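Local coordinates for protein uncharacterized HTH-type transcriptional regulator ygaV (Escherichia coli K12, PDB 3CUO) that regulates large-scale gene expression in response to sulfide, acting as both repressor and activator, and in the absence of sulfide represses many anaerobic respiratory genes, at residues L67-R72 / L78-N83. Residues are numbered along the deposited sequence; the frame is centred on the assembly and turned at random.
Sequences LIDSQR and LYSIKN
D69 pairs with S80 and Q71 with L78 in the antiparallel beta hairpin that forms the wing of this ArsR-type winged helix-turn-helix domain; the hairpin follows helix 52-64 and leads into helix 84-97. D69 and S80 exchange two backbone bonds, D69 N to S80 O at 2.9 Å and S80 N to D69 O at 3.0 Å, and Q71 and L78 bond likewise in both directions. On the face that carries D69 and S80, a side-chain bond reinforces the ladder: S80 OG donates to D69 OD1 at 2.8 Å, approaching almost in line with its C-O bond. D69 can make this reach because its CG sits between its own N and carbonyl carbon (chi1 69°). A water that donates to both D69 OD1 and I81 O links the carboxylate to the backbone of I81, across the hairpin. An alanine in place of D69 would probably leave S80 OG without this acceptor and deprive the water of one acceptor. On the face of S70 and Y79, S70 CB meets Y79 CD1 at 3.8 Å; the buried I68 brings CD1 to 3.9 Å from the same ring carbon, the two side chains slanting across each other. I68 and Y79 both rest on L59 of helix 52-64, while S70 OG is hydrogen-bonded to R63 NH1. At the open end of the hairpin, where one strand begins and the other ends, L67 O receives two donors from the same face of its carbonyl: K82 N at 3.0 Å, tilted 31° from the carbonyl plane, and N83 N at 3.3 Å, well above it.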
ATOM      1  N   LEU A  67      10.331   7.168   3.761  1.00 37.64           N
ATOM      2  CA  LEU A  67       9.188   7.875   3.238  1.00 38.26           C
ATOM      3  C   LEU A  67       9.320   9.395   3.372  1.00 38.58           C
ATOM      4  O   LEU A  67       8.839  10.132   2.531  1.00 39.59           O
ATOM      5  CB  LEU A  67       7.883   7.487   3.990  1.00 37.87           C
ATOM      6  CG  LEU A  67       7.414   6.041   3.970  1.00 41.13           C
ATOM      7  CD1 LEU A  67       6.013   6.092   4.362  1.00 38.77           C
ATOM      8  CD2 LEU A  67       7.633   5.399   2.660  1.00 41.84           C
ATOM      9  N   ILE A  68       9.881   9.841   4.486  1.00 38.53           N
ATOM     10  CA  ILE A  68       9.906  11.277   4.802  1.00 38.17           C
ATOM     11  C   ILE A  68      11.311  11.618   5.246  1.00 36.68           C
ATOM     12  O   ILE A  68      12.095  10.742   5.592  1.00 37.81           O
ATOM     13  CB  ILE A  68       8.829  11.662   5.823  1.00 37.11           C
ATOM     14  CG1 ILE A  68       9.068  11.000   7.182  1.00 37.41           C
ATOM     15  CG2 ILE A  68       7.355  11.398   5.252  1.00 34.99           C
ATOM     16  CD1 ILE A  68       8.147  11.494   8.251  1.00 37.77           C
ATOM     17  N   ASP A  69      11.688  12.878   5.159  1.00 36.90           N
ATOM     18  CA  ASP A  69      12.847  13.294   5.869  1.00 36.58           C
ATOM     19  C   ASP A  69      12.578  14.462   6.782  1.00 35.87           C
ATOM     20  O   ASP A  69      11.449  14.958   6.841  1.00 36.89           O
ATOM     21  CB  ASP A  69      13.985  13.555   4.907  1.00 40.52           C
ATOM     22  CG  ASP A  69      13.781  14.751   4.027  1.00 42.65           C
ATOM     23  OD1 ASP A  69      12.695  15.317   3.977  1.00 48.48           O
ATOM     24  OD2 ASP A  69      14.775  15.085   3.343  1.00 57.57           O
ATOM     25  N   SER A  70      13.603  14.863   7.535  1.00 34.67           N
ATOM     26  CA  SER A  70      13.439  15.847   8.558  1.00 34.97           C
ATOM     27  C   SER A  70      14.558  16.885   8.528  1.00 34.77           C
ATOM     28  O   SER A  70      15.706  16.630   8.096  1.00 33.89           O
ATOM     29  CB  SER A  70      13.244  15.180   9.932  1.00 33.15           C
ATOM     30  OG  SER A  70      14.388  14.454  10.318  1.00 32.94           O
ATOM     31  N   GLN A  71      14.203  18.093   8.965  1.00 36.81           N
ATOM     32  CA  GLN A  71      15.165  19.177   9.143  1.00 36.70           C
ATOM     33  C   GLN A  71      15.068  19.706  10.539  1.00 37.15           C
ATOM     34  O   GLN A  71      13.969  20.051  10.964  1.00 37.09           O
ATOM     35  CB  GLN A  71      14.898  20.293   8.136  1.00 38.42           C
ATOM     36  CG  GLN A  71      14.787  19.785   6.672  1.00 45.36           C
ATOM     37  CD  GLN A  71      16.074  19.929   5.820  1.00 49.37           C
ATOM     38  OE1 GLN A  71      16.739  20.990   5.836  1.00 58.77           O
ATOM     39  NE2 GLN A  71      16.388  18.896   5.034  1.00 54.46           N
ATOM     40  N   ARG A  72      16.194  19.808  11.237  1.00 38.31           N
ATOM     41  CA  ARG A  72      16.252  20.135  12.653  1.00 39.24           C
ATOM     42  C   ARG A  72      17.128  21.367  12.914  1.00 39.18           C
ATOM     43  O   ARG A  72      18.221  21.499  12.370  1.00 36.16           O
ATOM     44  CB  ARG A  72      16.847  18.997  13.529  1.00 38.90           C
ATOM     45  CG  ARG A  72      16.390  19.182  14.978  1.00 43.12           C
ATOM     46  CD  ARG A  72      17.324  18.849  16.083  1.00 44.78           C
ATOM     47  NE  ARG A  72      17.544  17.418  16.085  1.00 52.62           N
ATOM     48  CZ  ARG A  72      18.120  16.763  17.085  1.00 56.11           C
ATOM     49  NH1 ARG A  72      18.500  17.411  18.189  1.00 59.36           N
ATOM     50  NH2 ARG A  72      18.322  15.458  16.970  1.00 56.29           N
ATOM     51  N   LEU A  78      11.143  19.728  11.439  1.00 36.32           N
ATOM     52  CA  LEU A  78      10.149  19.811  10.396  1.00 37.43           C
ATOM     53  C   LEU A  78      10.330  18.627   9.444  1.00 38.02           C
ATOM     54  O   LEU A  78      11.443  18.225   9.174  1.00 36.38           O
ATOM     55  CB  LEU A  78      10.364  21.113   9.610  1.00 39.80           C
ATOM     56  CG  LEU A  78      10.415  22.430  10.415  1.00 41.50           C
ATOM     57  CD1 LEU A  78      10.703  23.636   9.499  1.00 43.58           C
ATOM     58  CD2 LEU A  78       9.108  22.659  11.242  1.00 41.39           C
ATOM     59  N   TYR A  79       9.216  18.147   8.879  1.00 37.50           N
ATOM     60  CA  TYR A  79       9.157  16.988   8.106  1.00 38.40           C
ATOM     61  C   TYR A  79       8.621  17.301   6.700  1.00 39.32           C
ATOM     62  O   TYR A  79       7.785  18.205   6.522  1.00 39.82           O
ATOM     63  CB  TYR A  79       8.242  15.940   8.802  1.00 39.19           C
ATOM     64  CG  TYR A  79       8.695  15.573  10.206  1.00 39.02           C
ATOM     65  CD1 TYR A  79       9.496  14.474  10.418  1.00 41.31           C
ATOM     66  CD2 TYR A  79       8.328  16.329  11.295  1.00 40.84           C
ATOM     67  CE1 TYR A  79       9.924  14.148  11.682  1.00 41.42           C
ATOM     68  CE2 TYR A  79       8.774  16.003  12.576  1.00 41.45           C
ATOM     69  CZ  TYR A  79       9.566  14.886  12.736  1.00 40.77           C
ATOM     70  OH  TYR A  79      10.005  14.469  13.992  1.00 41.74           O
ATOM     71  N   SER A  80       9.106  16.530   5.736  1.00 38.71           N
ATOM     72  CA  SER A  80       8.715  16.630   4.334  1.00 39.76           C
ATOM     73  C   SER A  80       8.715  15.226   3.674  1.00 39.65           C
ATOM     74  O   SER A  80       9.409  14.285   4.114  1.00 37.14           O
ATOM     75  CB  SER A  80       9.637  17.675   3.636  1.00 40.09           C
ATOM     76  OG  SER A  80      10.681  17.005   2.964  1.00 48.66           O
ATOM     77  N   ILE A  81       7.946  15.073   2.595  1.00 40.38           N
ATOM     78  CA  ILE A  81       7.989  13.833   1.829  1.00 41.46           C
ATOM     79  C   ILE A  81       9.299  13.750   1.129  1.00 43.48           C
ATOM     80  O   ILE A  81       9.697  14.706   0.544  1.00 46.35           O
ATOM     81  CB  ILE A  81       6.771  13.610   0.901  1.00 41.59           C
ATOM     82  CG1 ILE A  81       5.596  13.167   1.795  1.00 39.74           C
ATOM     83  CG2 ILE A  81       7.097  12.449  -0.157  1.00 41.61           C
ATOM     84  CD1 ILE A  81       4.305  13.544   1.386  1.00 44.53           C
ATOM     85  N   LYS A  82       9.965  12.597   1.266  1.00 43.84           N
ATOM     86  CA  LYS A  82      11.214  12.260   0.624  1.00 44.53           C
ATOM     87  C   LYS A  82      10.999  11.360  -0.599  1.00 43.97           C
ATOM     88  O   LYS A  82      11.478  11.657  -1.653  1.00 42.90           O
ATOM     89  CB  LYS A  82      12.153  11.490   1.591  1.00 44.36           C
ATOM     90  CG  LYS A  82      13.662  11.402   1.067  1.00 46.07           C
ATOM     91  CD  LYS A  82      14.445  10.285   1.691  1.00 46.83           C
ATOM     92  CE  LYS A  82      15.647   9.856   0.813  1.00 49.75           C
ATOM     93  NZ  LYS A  82      16.676  10.992   0.686  1.00 49.48           N
ATOM     94  N   ASN A  83      10.276  10.252  -0.423  1.00 44.91           N
ATOM     95  CA  ASN A  83      10.097   9.243  -1.482  1.00 44.92           C
ATOM     96  C   ASN A  83       8.950   9.669  -2.393  1.00 45.86           C
ATOM     97  O   ASN A  83       7.785   9.717  -1.973  1.00 45.65           O
ATOM     98  CB  ASN A  83       9.785   7.891  -0.830  1.00 44.57           C
ATOM     99  CG  ASN A  83       9.841   6.795  -1.780  1.00 45.18           C
ATOM    100  OD1 ASN A  83       9.669   7.042  -2.971  1.00 46.67           O
ATOM    101  ND2 ASN A  83      10.131   5.563  -1.309  1.00 44.60           N
TER
HETATM  102  O   HOH W   1      12.389  15.570   0.795  1.00 49.87           O